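Local coordinates for protein 6-phosphogluconate dehydratase (Shewanella oneidensis, PDB 2GP4) that probably catalyses the dehydration of 6-phosphogluconate to 2-keto-3-deoxy-6-phosphogluconate in the Entner-Doudoroff pathway, seen here in a form lacking its iron-sulfur cluster, at residues A[499-504]-A[548-553]; A[525-530]-A[543-548]; A[303-308]-A[388-393]. All blocks are in the same frame, centred on the assembly; numbering follows the deposited sequence.

Contact 1: A[499-504]-A[548-553]; sequences PKANGM and EAIDGG
K500 and A501 turn their backbone N-H groups to the carboxylate of E548, so that a side chain from the loop after strand 541-546 covers the start of the short helix 499-502 in the mainly beta C-terminal domain. This carboxylate, distant in sequence, accepts from two successive N-H groups in the first turn of the helix. OE1 of E548 accepts from K500 N at 2.9 Å, close to straight at 159° and approached on the syn side, a little out of the carboxylate plane. OE2 of E548 takes A501 N at 3.1 Å, a weak and more bent bond. P499 N also lies near OE1, but the proline nitrogen has no hydrogen to give and only packs there. E548 starts with CG between its backbone N and carbonyl carbon (chi1 67°), then runs extended, which carries the buried carboxylate straight to the helix end.

The K500 side chain leaves beside its backbone N and stays extended until its last torsion, where a bend (chi4 68°) brings NZ to OD2 of D551 at 2.8 Å. This salt bridge uses the syn lone pair of OD2. The two side chains meet at about a right angle, with CD of K500 3.4 Å from OD2 of D551. NZ has a second partner in the carbonyl oxygen of L611. Were K500 an alanine, D551 would probably be left without its ionic mate and L611 O without this donor.

Apolar cover comes from I550, which also touches L592, while R596 binds the carbonyl oxygen of A501. The methyl CD1 of I550 is 4.1 Å from CB of A501 and rests on the peptide link before it, 3.5 Å from K500 C.

Contact 2: A[525-530]-A[543-548]; sequences ALMTDG and IHLTPE
T528 and G530 supply the carbonyl oxygens, and L545 and H544 the N-H groups, that join the ends of the neighbouring parallel strands 524-528 and 541-546 in the mixed sheet of the C-terminal domain. L545 N reaches T528 O at 3.1 Å, and H544 N reaches G530 O at 2.8 Å. The chain turns a corner at H544, and this corner, at positive phi (63°), goes with two consecutive N-H groups serving T528 O and G530 O. The imidazole of H544 presents its edge to the same G530 oxygen, with CD2 3.3 Å from it.

Side-chain hydrogen bonds shape the turn after strand 524-528. OG1 of T528 stands anti to the backbone N (chi1 -172°) and accepts from G530 N at 3.0 Å, an ST turn; it also bonds to V494 O. Within 543-548, the T546 hydroxyl donates to H544 O.

Apolar contacts form on both faces of the strand. The selenium of selenomethionine M527 lies 3.9 Å from CD2 of L545, and both side chains touch L573 of strand 572-575. T528 turns the other way, its CG2 meeting CG2 of I543, which packs on V451. CB of D529 packs 3.6 Å from CB of E548.

The remaining polar contacts involve two carboxylates, their planes 58° apart, with D529 OD2 and E548 OE2 4.8 Å from each other. One water donates to both of those oxygens; another donates to D529 O and L545 O. D529 OD1 is bonded to Q497 N, and OD2 to G496 N and A549 N; K500 N holds E548 OE1 and A501 N, weakly, OE2. Two buried acids can thus lie close together, crossing at about a right angle, where main-chain N-H groups and a shared water probably offset their repulsion.

Contact 3: A[303-308]-A[388-393]; sequences NEKSIV and EDVNTV
The amide of N303 and the carboxylate of D389 are the flat groups here, and V390 and K305 are what they meet across the contact. The methyl CG1 of V390 lies almost in the amide plane of N303, at its edge, 4.4 Å from OD1, a loose approach. OD1 itself is occupied by its own helix: S306 N, at 3.0 Å, stands over a face, 42° out of the carbonyl plane, and K305 N adds a weak bond. ND2 of the same amide binds E300 O and, weakly, a water that donates to N391 O and so bridges the segments. At D389 the chain of K305 crosses at about a right angle, CD and CE to one side of the carboxylate plane and NZ nearer to it; CE is 3.7 Å from OD2, and NZ ends in a long salt bridge to OD2 at 3.5 Å.

The apolar part is small and centred on V390. Its CG1 stands anti to the carbonyl carbon (chi1 -73°), directed at the first turn of helix 304-316, where it packs against CB of K305 at 3.8 Å. K305 starts beside its own backbone N, runs extended past V390 and bends only at the last torsion.

N303 and S306 form a capping box at the start of that helix: beside the OD1 bond, S306 OG accepts N303 N at 2.8 Å with an angle of 161°, and OG also has V301 O as partner. The first turn is held largely by local polar bonds, and its outer side meets 388-393. No direct hydrogen bond crosses between the segments, so the chemistry implies a modest join of one valine, one bridging water and a long ion pair at the exposed D389, probably weakened by solvent.

Followed from the N terminus, the chain first closes contact 3, where the start of helix 304-316 meets 388-393 after a mostly helical loop of 79 residues in the N-terminal part of the dehydratase. The other two come later, in the C-terminal part and across the centre of the chain, their centres 32 to 34 Å from that of contact 3. Contact 1 opens at helix 499-502; within its loop contact 2 opens on strand 524-528 and closes on 543-548, so it is nested, and contact 1 closes at 548-553 just after. The two share E548 and touch where A549 N meets D529 OD2 at 3.0 Å, a probable hydrogen bond. Together they tie helix 499-502 to the ends of two adjacent strands.

Contact 1: A[499-504]-A[548-553]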
ATOM      1  N   PRO A 499     -13.920  -7.066   4.333  1.00 17.54           N
ATOM      2  CA  PRO A 499     -13.816  -7.767   3.051  1.00 17.70           C
ATOM      3  C   PRO A 499     -15.003  -8.690   2.756  1.00 18.12           C
ATOM      4  O   PRO A 499     -15.586  -8.608   1.673  1.00 18.07           O
ATOM      5  CB  PRO A 499     -12.532  -8.581   3.209  1.00 17.54           C
ATOM      6  CG  PRO A 499     -11.698  -7.765   4.119  1.00 17.55           C
ATOM      7  CD  PRO A 499     -12.659  -7.138   5.097  1.00 17.35           C
ATOM      8  N   LYS A 500     -15.370  -9.536   3.716  1.00 18.63           N
ATOM      9  CA  LYS A 500     -16.420 -10.540   3.501  1.00 18.99           C
ATOM     10  C   LYS A 500     -17.824  -9.941   3.465  1.00 19.26           C
ATOM     11  O   LYS A 500     -18.694 -10.435   2.750  1.00 19.44           O
ATOM     12  CB  LYS A 500     -16.348 -11.652   4.555  1.00 18.95           C
ATOM     13  CG  LYS A 500     -15.104 -12.541   4.484  1.00 19.00           C
ATOM     14  CD  LYS A 500     -15.292 -13.792   5.346  1.00 19.54           C
ATOM     15  CE  LYS A 500     -14.028 -14.644   5.427  1.00 19.50           C
ATOM     16  NZ  LYS A 500     -12.935 -13.965   6.191  1.00 20.28           N
ATOM     17  N   ALA A 501     -18.045  -8.876   4.232  1.00 19.53           N
ATOM     18  CA  ALA A 501     -19.371  -8.278   4.334  1.00 19.51           C
ATOM     19  C   ALA A 501     -19.819  -7.624   3.036  1.00 19.77           C
ATOM     20  O   ALA A 501     -20.867  -7.968   2.498  1.00 19.83           O
ATOM     21  CB  ALA A 501     -19.413  -7.288   5.474  1.00 19.46           C
ATOM     22  N   ASN A 502     -19.021  -6.680   2.546  1.00 20.14           N
ATOM     23  CA  ASN A 502     -19.358  -5.907   1.355  1.00 20.54           C
ATOM     24  C   ASN A 502     -18.145  -5.576   0.461  1.00 21.10           C
ATOM     25  O   ASN A 502     -18.162  -4.598  -0.280  1.00 21.34           O
ATOM     26  CB  ASN A 502     -20.112  -4.626   1.754  1.00 20.28           C
ATOM     27  CG  ASN A 502     -19.316  -3.737   2.713  1.00 20.17           C
ATOM     28  OD1 ASN A 502     -18.190  -4.065   3.112  1.00 19.45           O
ATOM     29  ND2 ASN A 502     -19.898  -2.594   3.076  1.00 18.95           N
ATOM     30  N   GLY A 503     -17.091  -6.381   0.543  1.00 21.57           N
ATOM     31  CA  GLY A 503     -15.906  -6.172  -0.283  1.00 22.53           C
ATOM     32  C   GLY A 503     -15.016  -5.039   0.183  1.00 23.39           C
ATOM     33  O   GLY A 503     -14.146  -4.588  -0.561  1.00 23.16           O
HETATM   34  N   MSE A 504     -15.247  -4.587   1.416  1.00 24.42           N
HETATM   35  CA  MSE A 504     -14.474  -3.523   2.069  1.00 26.13           C
HETATM   36  C   MSE A 504     -14.343  -2.230   1.241  1.00 25.08           C
HETATM   37  O   MSE A 504     -13.251  -1.884   0.798  1.00 25.36           O
HETATM   38  CB  MSE A 504     -13.098  -4.062   2.501  1.00 25.75           C
HETATM   39  CG  MSE A 504     -12.443  -3.336   3.671  1.00 26.88           C
HETATM   40 SE   MSE A 504     -10.583  -3.915   3.921  1.00 31.80          SE
HETATM   41  CE  MSE A 504      -9.990  -3.639   2.085  1.00 32.03           C
ATOM     42  N   GLU A 548     -13.890  -9.446  11.560  1.00 20.37           N
ATOM     43  CA  GLU A 548     -14.974  -8.546  11.172  1.00 20.74           C
ATOM     44  C   GLU A 548     -16.310  -9.013  11.757  1.00 21.02           C
ATOM     45  O   GLU A 548     -16.395 -10.113  12.317  1.00 20.95           O
ATOM     46  CB  GLU A 548     -15.047  -8.356   9.646  1.00 20.68           C
ATOM     47  CG  GLU A 548     -15.437  -9.570   8.811  1.00 20.24           C
ATOM     48  CD  GLU A 548     -15.622  -9.209   7.334  1.00 21.08           C
ATOM     49  OE1 GLU A 548     -14.702  -9.468   6.524  1.00 21.20           O
ATOM     50  OE2 GLU A 548     -16.684  -8.647   6.978  1.00 21.28           O
ATOM     51  N   ALA A 549     -17.336  -8.167  11.651  1.00 21.35           N
ATOM     52  CA  ALA A 549     -18.636  -8.449  12.266  1.00 21.65           C
ATOM     53  C   ALA A 549     -19.210  -9.802  11.835  1.00 21.85           C
ATOM     54  O   ALA A 549     -19.518 -10.640  12.684  1.00 22.11           O
ATOM     55  CB  ALA A 549     -19.627  -7.316  11.998  1.00 21.53           C
ATOM     56  N   ILE A 550     -19.313 -10.028  10.527  1.00 22.25           N
ATOM     57  CA  ILE A 550     -19.891 -11.276  10.007  1.00 22.85           C
ATOM     58  C   ILE A 550     -18.980 -12.506  10.155  1.00 23.28           C
ATOM     59  O   ILE A 550     -19.405 -13.630   9.883  1.00 23.48           O
ATOM     60  CB  ILE A 550     -20.398 -11.144   8.539  1.00 22.87           C
ATOM     61  CG1 ILE A 550     -19.237 -10.946   7.559  1.00 22.64           C
ATOM     62  CG2 ILE A 550     -21.462 -10.035   8.424  1.00 22.40           C
ATOM     63  CD1 ILE A 550     -19.578 -11.362   6.147  1.00 22.48           C
ATOM     64  N   ASP A 551     -17.735 -12.290  10.582  1.00 23.63           N
ATOM     65  CA  ASP A 551     -16.849 -13.393  10.948  1.00 24.18           C
ATOM     66  C   ASP A 551     -16.955 -13.744  12.439  1.00 24.23           C
ATOM     67  O   ASP A 551     -16.223 -14.598  12.936  1.00 24.49           O
ATOM     68  CB  ASP A 551     -15.397 -13.088  10.562  1.00 24.33           C
ATOM     69  CG  ASP A 551     -15.029 -13.622   9.184  1.00 25.36           C
ATOM     70  OD1 ASP A 551     -15.456 -14.746   8.843  1.00 26.86           O
ATOM     71  OD2 ASP A 551     -14.298 -12.927   8.443  1.00 25.69           O
ATOM     72  N   GLY A 552     -17.869 -13.081  13.144  1.00 24.27           N
ATOM     73  CA  GLY A 552     -18.134 -13.371  14.553  1.00 24.06           C
ATOM     74  C   GLY A 552     -17.306 -12.551  15.520  1.00 23.96           C
ATOM     75  O   GLY A 552     -17.242 -12.861  16.707  1.00 23.80           O
ATOM     76  N   GLY A 553     -16.670 -11.501  15.011  1.00 24.00           N
ATOM     77  CA  GLY A 553     -15.843 -10.625  15.836  1.00 23.97           C
ATOM     78  C   GLY A 553     -16.660  -9.888  16.878  1.00 24.15           C
ATOM     79  O   GLY A 553     -17.825  -9.538  16.640  1.00 23.83           O
TER

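Contact 2: A[525-530]-A[543-548]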
ATOM      1  N   ALA A 525     -14.034   8.909  18.577  1.00 25.21           N
ATOM      2  CA  ALA A 525     -13.194   7.971  17.835  1.00 25.24           C
ATOM      3  C   ALA A 525     -14.020   7.102  16.906  1.00 25.47           C
ATOM      4  O   ALA A 525     -15.230   6.945  17.095  1.00 25.55           O
ATOM      5  CB  ALA A 525     -12.380   7.111  18.779  1.00 24.93           C
ATOM      6  N   LEU A 526     -13.352   6.564  15.887  1.00 25.82           N
ATOM      7  CA  LEU A 526     -13.949   5.639  14.941  1.00 26.19           C
ATOM      8  C   LEU A 526     -13.437   4.236  15.182  1.00 26.38           C
ATOM      9  O   LEU A 526     -12.263   4.041  15.474  1.00 26.31           O
ATOM     10  CB  LEU A 526     -13.594   6.020  13.506  1.00 26.14           C
ATOM     11  CG  LEU A 526     -14.471   6.947  12.668  1.00 26.76           C
ATOM     12  CD1 LEU A 526     -15.954   6.618  12.828  1.00 27.32           C
ATOM     13  CD2 LEU A 526     -14.183   8.385  12.994  1.00 27.52           C
HETATM   14  N   MSE A 527     -14.329   3.263  15.040  1.00 26.66           N
HETATM   15  CA  MSE A 527     -13.943   1.865  15.017  1.00 27.03           C
HETATM   16  C   MSE A 527     -14.721   1.156  13.919  1.00 25.92           C
HETATM   17  O   MSE A 527     -15.950   1.164  13.915  1.00 25.71           O
HETATM   18  CB  MSE A 527     -14.187   1.205  16.372  1.00 26.70           C
HETATM   19  CG  MSE A 527     -13.509  -0.151  16.513  1.00 27.91           C
HETATM   20 SE   MSE A 527     -13.971  -1.010  18.196  1.00 30.45          SE
HETATM   21  CE  MSE A 527     -13.608   0.517  19.332  1.00 29.17           C
ATOM     22  N   THR A 528     -13.999   0.558  12.978  1.00 25.18           N
ATOM     23  CA  THR A 528     -14.641  -0.172  11.888  1.00 24.66           C
ATOM     24  C   THR A 528     -13.860  -1.418  11.489  1.00 24.38           C
ATOM     25  O   THR A 528     -12.635  -1.478  11.643  1.00 24.22           O
ATOM     26  CB  THR A 528     -14.916   0.743  10.648  1.00 24.65           C
ATOM     27  OG1 THR A 528     -15.700   0.031   9.684  1.00 23.76           O
ATOM     28  CG2 THR A 528     -13.612   1.231  10.003  1.00 24.26           C
ATOM     29  N   ASP A 529     -14.583  -2.418  10.996  1.00 24.25           N
ATOM     30  CA  ASP A 529     -13.953  -3.602  10.410  1.00 24.16           C
ATOM     31  C   ASP A 529     -13.574  -3.332   8.960  1.00 24.23           C
ATOM     32  O   ASP A 529     -12.971  -4.176   8.288  1.00 24.10           O
ATOM     33  CB  ASP A 529     -14.843  -4.845  10.539  1.00 23.93           C
ATOM     34  CG  ASP A 529     -16.296  -4.593  10.154  1.00 23.80           C
ATOM     35  OD1 ASP A 529     -16.606  -3.565   9.509  1.00 22.83           O
ATOM     36  OD2 ASP A 529     -17.139  -5.456  10.496  1.00 24.09           O
ATOM     37  N   GLY A 530     -13.924  -2.133   8.498  1.00 24.50           N
ATOM     38  CA  GLY A 530     -13.569  -1.665   7.172  1.00 25.09           C
ATOM     39  C   GLY A 530     -12.430  -0.663   7.181  1.00 25.69           C
ATOM     40  O   GLY A 530     -11.508  -0.763   7.990  1.00 25.65           O
ATOM     41  N   ILE A 543      -9.106   0.888  12.523  1.00 16.61           N
ATOM     42  CA  ILE A 543      -9.581   0.397  11.219  1.00 16.65           C
ATOM     43  C   ILE A 543      -9.097  -1.028  10.932  1.00 16.74           C
ATOM     44  O   ILE A 543      -8.152  -1.507  11.566  1.00 16.57           O
ATOM     45  CB  ILE A 543      -9.157   1.343  10.048  1.00 16.78           C
ATOM     46  CG1 ILE A 543      -7.629   1.441   9.932  1.00 16.79           C
ATOM     47  CG2 ILE A 543      -9.778   2.728  10.208  1.00 16.94           C
ATOM     48  CD1 ILE A 543      -7.134   2.089   8.646  1.00 16.52           C
ATOM     49  N   HIS A 544      -9.738  -1.698   9.968  1.00 16.84           N
ATOM     50  CA  HIS A 544      -9.393  -3.084   9.607  1.00 17.03           C
ATOM     51  C   HIS A 544      -9.620  -4.064  10.772  1.00 17.26           C
ATOM     52  O   HIS A 544      -9.044  -5.156  10.789  1.00 17.03           O
ATOM     53  CB  HIS A 544      -7.935  -3.189   9.099  1.00 16.85           C
ATOM     54  CG  HIS A 544      -7.615  -2.266   7.964  1.00 16.36           C
ATOM     55  ND1 HIS A 544      -6.461  -2.375   7.223  1.00 16.97           N
ATOM     56  CD2 HIS A 544      -8.297  -1.217   7.442  1.00 16.07           C
ATOM     57  CE1 HIS A 544      -6.442  -1.433   6.296  1.00 16.84           C
ATOM     58  NE2 HIS A 544      -7.546  -0.717   6.407  1.00 16.10           N
ATOM     59  N   LEU A 545     -10.463  -3.670  11.731  1.00 17.53           N
ATOM     60  CA  LEU A 545     -10.792  -4.522  12.878  1.00 17.96           C
ATOM     61  C   LEU A 545     -11.126  -5.950  12.453  1.00 18.24           C
ATOM     62  O   LEU A 545     -11.902  -6.183  11.518  1.00 18.24           O
ATOM     63  CB  LEU A 545     -11.931  -3.935  13.727  1.00 17.78           C
ATOM     64  CG  LEU A 545     -12.243  -4.691  15.028  1.00 17.92           C
ATOM     65  CD1 LEU A 545     -11.008  -4.833  15.925  1.00 17.54           C
ATOM     66  CD2 LEU A 545     -13.384  -4.040  15.797  1.00 17.64           C
ATOM     67  N   THR A 546     -10.520  -6.893  13.164  1.00 18.43           N
ATOM     68  CA  THR A 546     -10.552  -8.295  12.816  1.00 18.63           C
ATOM     69  C   THR A 546     -10.587  -9.109  14.111  1.00 18.99           C
ATOM     70  O   THR A 546      -9.851  -8.793  15.062  1.00 18.69           O
ATOM     71  CB  THR A 546      -9.323  -8.661  11.949  1.00 18.78           C
ATOM     72  OG1 THR A 546      -9.302  -7.820  10.785  1.00 18.50           O
ATOM     73  CG2 THR A 546      -9.361 -10.125  11.503  1.00 18.75           C
ATOM     74  N   PRO A 547     -11.452 -10.148  14.164  1.00 19.46           N
ATOM     75  CA  PRO A 547     -12.398 -10.584  13.116  1.00 19.69           C
ATOM     76  C   PRO A 547     -13.492  -9.557  12.826  1.00 20.04           C
ATOM     77  O   PRO A 547     -13.950  -8.868  13.741  1.00 20.36           O
ATOM     78  CB  PRO A 547     -13.015 -11.862  13.708  1.00 19.53           C
ATOM     79  CG  PRO A 547     -12.060 -12.311  14.756  1.00 19.17           C
ATOM     80  CD  PRO A 547     -11.519 -11.034  15.340  1.00 19.56           C
ATOM     81  N   GLU A 548     -13.890  -9.446  11.560  1.00 20.37           N
ATOM     82  CA  GLU A 548     -14.974  -8.546  11.172  1.00 20.74           C
ATOM     83  C   GLU A 548     -16.310  -9.013  11.757  1.00 21.02           C
ATOM     84  O   GLU A 548     -16.395 -10.113  12.317  1.00 20.95           O
ATOM     85  CB  GLU A 548     -15.047  -8.356   9.646  1.00 20.68           C
ATOM     86  CG  GLU A 548     -15.437  -9.570   8.811  1.00 20.24           C
ATOM     87  CD  GLU A 548     -15.622  -9.209   7.334  1.00 21.08           C
ATOM     88  OE1 GLU A 548     -14.702  -9.468   6.524  1.00 21.20           O
ATOM     89  OE2 GLU A 548     -16.684  -8.647   6.978  1.00 21.28           O
TER
HETATM   90  O   HOH W   1     -11.864  -6.630   9.017  1.00 19.74           O
HETATM   91  O   HOH W   2     -18.389  -7.899   8.945  1.00 23.33           O

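Contact 3: A[303-308]-A[388-393]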
ATOM      1  N   ASN A 303      11.812 -10.338  -2.162  1.00 20.16           N
ATOM      2  CA  ASN A 303      12.332 -11.141  -1.058  1.00 20.13           C
ATOM      3  C   ASN A 303      12.071 -10.404   0.245  1.00 20.04           C
ATOM      4  O   ASN A 303      11.510  -9.309   0.223  1.00 20.45           O
ATOM      5  CB  ASN A 303      13.828 -11.448  -1.232  1.00 19.91           C
ATOM      6  CG  ASN A 303      14.685 -10.193  -1.293  1.00 20.05           C
ATOM      7  OD1 ASN A 303      14.747  -9.418  -0.339  1.00 21.66           O
ATOM      8  ND2 ASN A 303      15.355  -9.995  -2.414  1.00 19.33           N
ATOM      9  N   GLU A 304      12.480 -10.997   1.363  1.00 19.69           N
ATOM     10  CA  GLU A 304      12.230 -10.432   2.685  1.00 19.68           C
ATOM     11  C   GLU A 304      12.775  -9.008   2.840  1.00 19.51           C
ATOM     12  O   GLU A 304      12.082  -8.130   3.357  1.00 19.31           O
ATOM     13  CB  GLU A 304      12.778 -11.346   3.784  1.00 19.76           C
ATOM     14  CG  GLU A 304      12.223 -12.781   3.763  1.00 20.62           C
ATOM     15  CD  GLU A 304      13.140 -13.793   3.068  1.00 21.53           C
ATOM     16  OE1 GLU A 304      13.729 -13.475   2.016  1.00 20.88           O
ATOM     17  OE2 GLU A 304      13.263 -14.926   3.583  1.00 22.44           O
ATOM     18  N   LYS A 305      14.002  -8.783   2.374  1.00 19.48           N
ATOM     19  CA  LYS A 305      14.640  -7.470   2.481  1.00 19.47           C
ATOM     20  C   LYS A 305      13.938  -6.417   1.625  1.00 19.31           C
ATOM     21  O   LYS A 305      13.777  -5.267   2.052  1.00 18.89           O
ATOM     22  CB  LYS A 305      16.110  -7.543   2.075  1.00 19.56           C
ATOM     23  CG  LYS A 305      17.004  -8.281   3.052  1.00 20.72           C
ATOM     24  CD  LYS A 305      18.349  -8.552   2.421  1.00 21.61           C
ATOM     25  CE  LYS A 305      19.127  -9.590   3.204  1.00 24.14           C
ATOM     26  NZ  LYS A 305      19.732  -9.020   4.443  1.00 25.32           N
ATOM     27  N   SER A 306      13.534  -6.810   0.416  1.00 19.15           N
ATOM     28  CA  SER A 306      12.910  -5.866  -0.508  1.00 19.05           C
ATOM     29  C   SER A 306      11.479  -5.548  -0.078  1.00 18.60           C
ATOM     30  O   SER A 306      11.014  -4.423  -0.249  1.00 18.49           O
ATOM     31  CB  SER A 306      12.985  -6.360  -1.958  1.00 18.94           C
ATOM     32  OG  SER A 306      12.351  -7.614  -2.119  1.00 19.70           O
ATOM     33  N   ILE A 307      10.804  -6.538   0.503  1.00 18.33           N
ATOM     34  CA  ILE A 307       9.497  -6.333   1.128  1.00 18.19           C
ATOM     35  C   ILE A 307       9.587  -5.352   2.301  1.00 18.05           C
ATOM     36  O   ILE A 307       8.809  -4.390   2.378  1.00 17.86           O
ATOM     37  CB  ILE A 307       8.850  -7.678   1.560  1.00 18.28           C
ATOM     38  CG1 ILE A 307       8.335  -8.441   0.330  1.00 18.46           C
ATOM     39  CG2 ILE A 307       7.715  -7.462   2.572  1.00 18.44           C
ATOM     40  CD1 ILE A 307       7.240  -7.718  -0.464  1.00 17.31           C
ATOM     41  N   VAL A 308      10.541  -5.583   3.200  1.00 18.01           N
ATOM     42  CA  VAL A 308      10.788  -4.656   4.308  1.00 18.10           C
ATOM     43  C   VAL A 308      11.073  -3.242   3.769  1.00 18.09           C
ATOM     44  O   VAL A 308      10.511  -2.267   4.262  1.00 18.19           O
ATOM     45  CB  VAL A 308      11.925  -5.156   5.239  1.00 18.23           C
ATOM     46  CG1 VAL A 308      12.445  -4.038   6.145  1.00 18.23           C
ATOM     47  CG2 VAL A 308      11.451  -6.341   6.072  1.00 18.11           C
ATOM     48  N   GLU A 388      20.552  -2.345   1.512  1.00 22.20           N
ATOM     49  CA  GLU A 388      21.253  -2.008   0.275  1.00 22.43           C
ATOM     50  C   GLU A 388      21.586  -3.245  -0.547  1.00 22.34           C
ATOM     51  O   GLU A 388      21.661  -3.187  -1.782  1.00 22.26           O
ATOM     52  CB  GLU A 388      22.548  -1.251   0.574  1.00 22.62           C
ATOM     53  CG  GLU A 388      23.100  -0.519  -0.648  1.00 24.53           C
ATOM     54  CD  GLU A 388      24.570  -0.190  -0.537  1.00 27.70           C
ATOM     55  OE1 GLU A 388      24.968   0.491   0.441  1.00 29.15           O
ATOM     56  OE2 GLU A 388      25.327  -0.598  -1.447  1.00 28.56           O
ATOM     57  N   ASP A 389      21.795  -4.358   0.149  1.00 22.18           N
ATOM     58  CA  ASP A 389      22.275  -5.590  -0.461  1.00 22.14           C
ATOM     59  C   ASP A 389      21.126  -6.380  -1.082  1.00 22.16           C
ATOM     60  O   ASP A 389      20.787  -7.479  -0.629  1.00 22.24           O
ATOM     61  CB  ASP A 389      23.035  -6.431   0.576  1.00 22.01           C
ATOM     62  CG  ASP A 389      22.206  -6.721   1.817  1.00 21.92           C
ATOM     63  OD1 ASP A 389      21.475  -5.825   2.293  1.00 22.62           O
ATOM     64  OD2 ASP A 389      22.274  -7.855   2.311  1.00 22.09           O
ATOM     65  N   VAL A 390      20.526  -5.809  -2.120  1.00 22.30           N
ATOM     66  CA  VAL A 390      19.439  -6.463  -2.844  1.00 22.60           C
ATOM     67  C   VAL A 390      19.696  -6.471  -4.349  1.00 23.10           C
ATOM     68  O   VAL A 390      20.363  -5.571  -4.885  1.00 23.13           O
ATOM     69  CB  VAL A 390      18.048  -5.806  -2.549  1.00 22.66           C
ATOM     70  CG1 VAL A 390      17.562  -6.163  -1.145  1.00 21.94           C
ATOM     71  CG2 VAL A 390      18.098  -4.294  -2.737  1.00 22.16           C
ATOM     72  N   ASN A 391      19.186  -7.500  -5.025  1.00 23.36           N
ATOM     73  CA  ASN A 391      19.186  -7.517  -6.481  1.00 23.67           C
ATOM     74  C   ASN A 391      17.966  -6.757  -6.991  1.00 23.74           C
ATOM     75  O   ASN A 391      16.864  -6.895  -6.451  1.00 24.04           O
ATOM     76  CB  ASN A 391      19.217  -8.952  -7.032  1.00 23.82           C
ATOM     77  CG  ASN A 391      19.514  -9.006  -8.536  1.00 24.34           C
ATOM     78  OD1 ASN A 391      20.245  -8.171  -9.075  1.00 25.53           O
ATOM     79  ND2 ASN A 391      18.949  -9.992  -9.213  1.00 24.57           N
ATOM     80  N   THR A 392      18.171  -5.931  -8.010  1.00 23.57           N
ATOM     81  CA  THR A 392      17.076  -5.177  -8.604  1.00 23.60           C
ATOM     82  C   THR A 392      17.072  -5.391 -10.113  1.00 23.92           C
ATOM     83  O   THR A 392      18.030  -5.941 -10.675  1.00 24.31           O
ATOM     84  CB  THR A 392      17.150  -3.653  -8.288  1.00 23.47           C
ATOM     85  OG1 THR A 392      18.116  -3.021  -9.130  1.00 23.14           O
ATOM     86  CG2 THR A 392      17.504  -3.390  -6.831  1.00 23.68           C
ATOM     87  N   VAL A 393      16.001  -4.949 -10.767  1.00 23.87           N
ATOM     88  CA  VAL A 393      15.892  -5.038 -12.219  1.00 24.02           C
ATOM     89  C   VAL A 393      16.959  -4.222 -12.957  1.00 24.22           C
ATOM     90  O   VAL A 393      17.191  -4.445 -14.143  1.00 24.61           O
ATOM     91  CB  VAL A 393      14.482  -4.649 -12.715  1.00 24.02           C
ATOM     92  CG1 VAL A 393      13.440  -5.626 -12.170  1.00 24.11           C
ATOM     93  CG2 VAL A 393      14.137  -3.209 -12.332  1.00 23.74           C
TER
HETATM   94  O   HOH W   3      15.900  -8.015  -4.204  1.00 17.66           O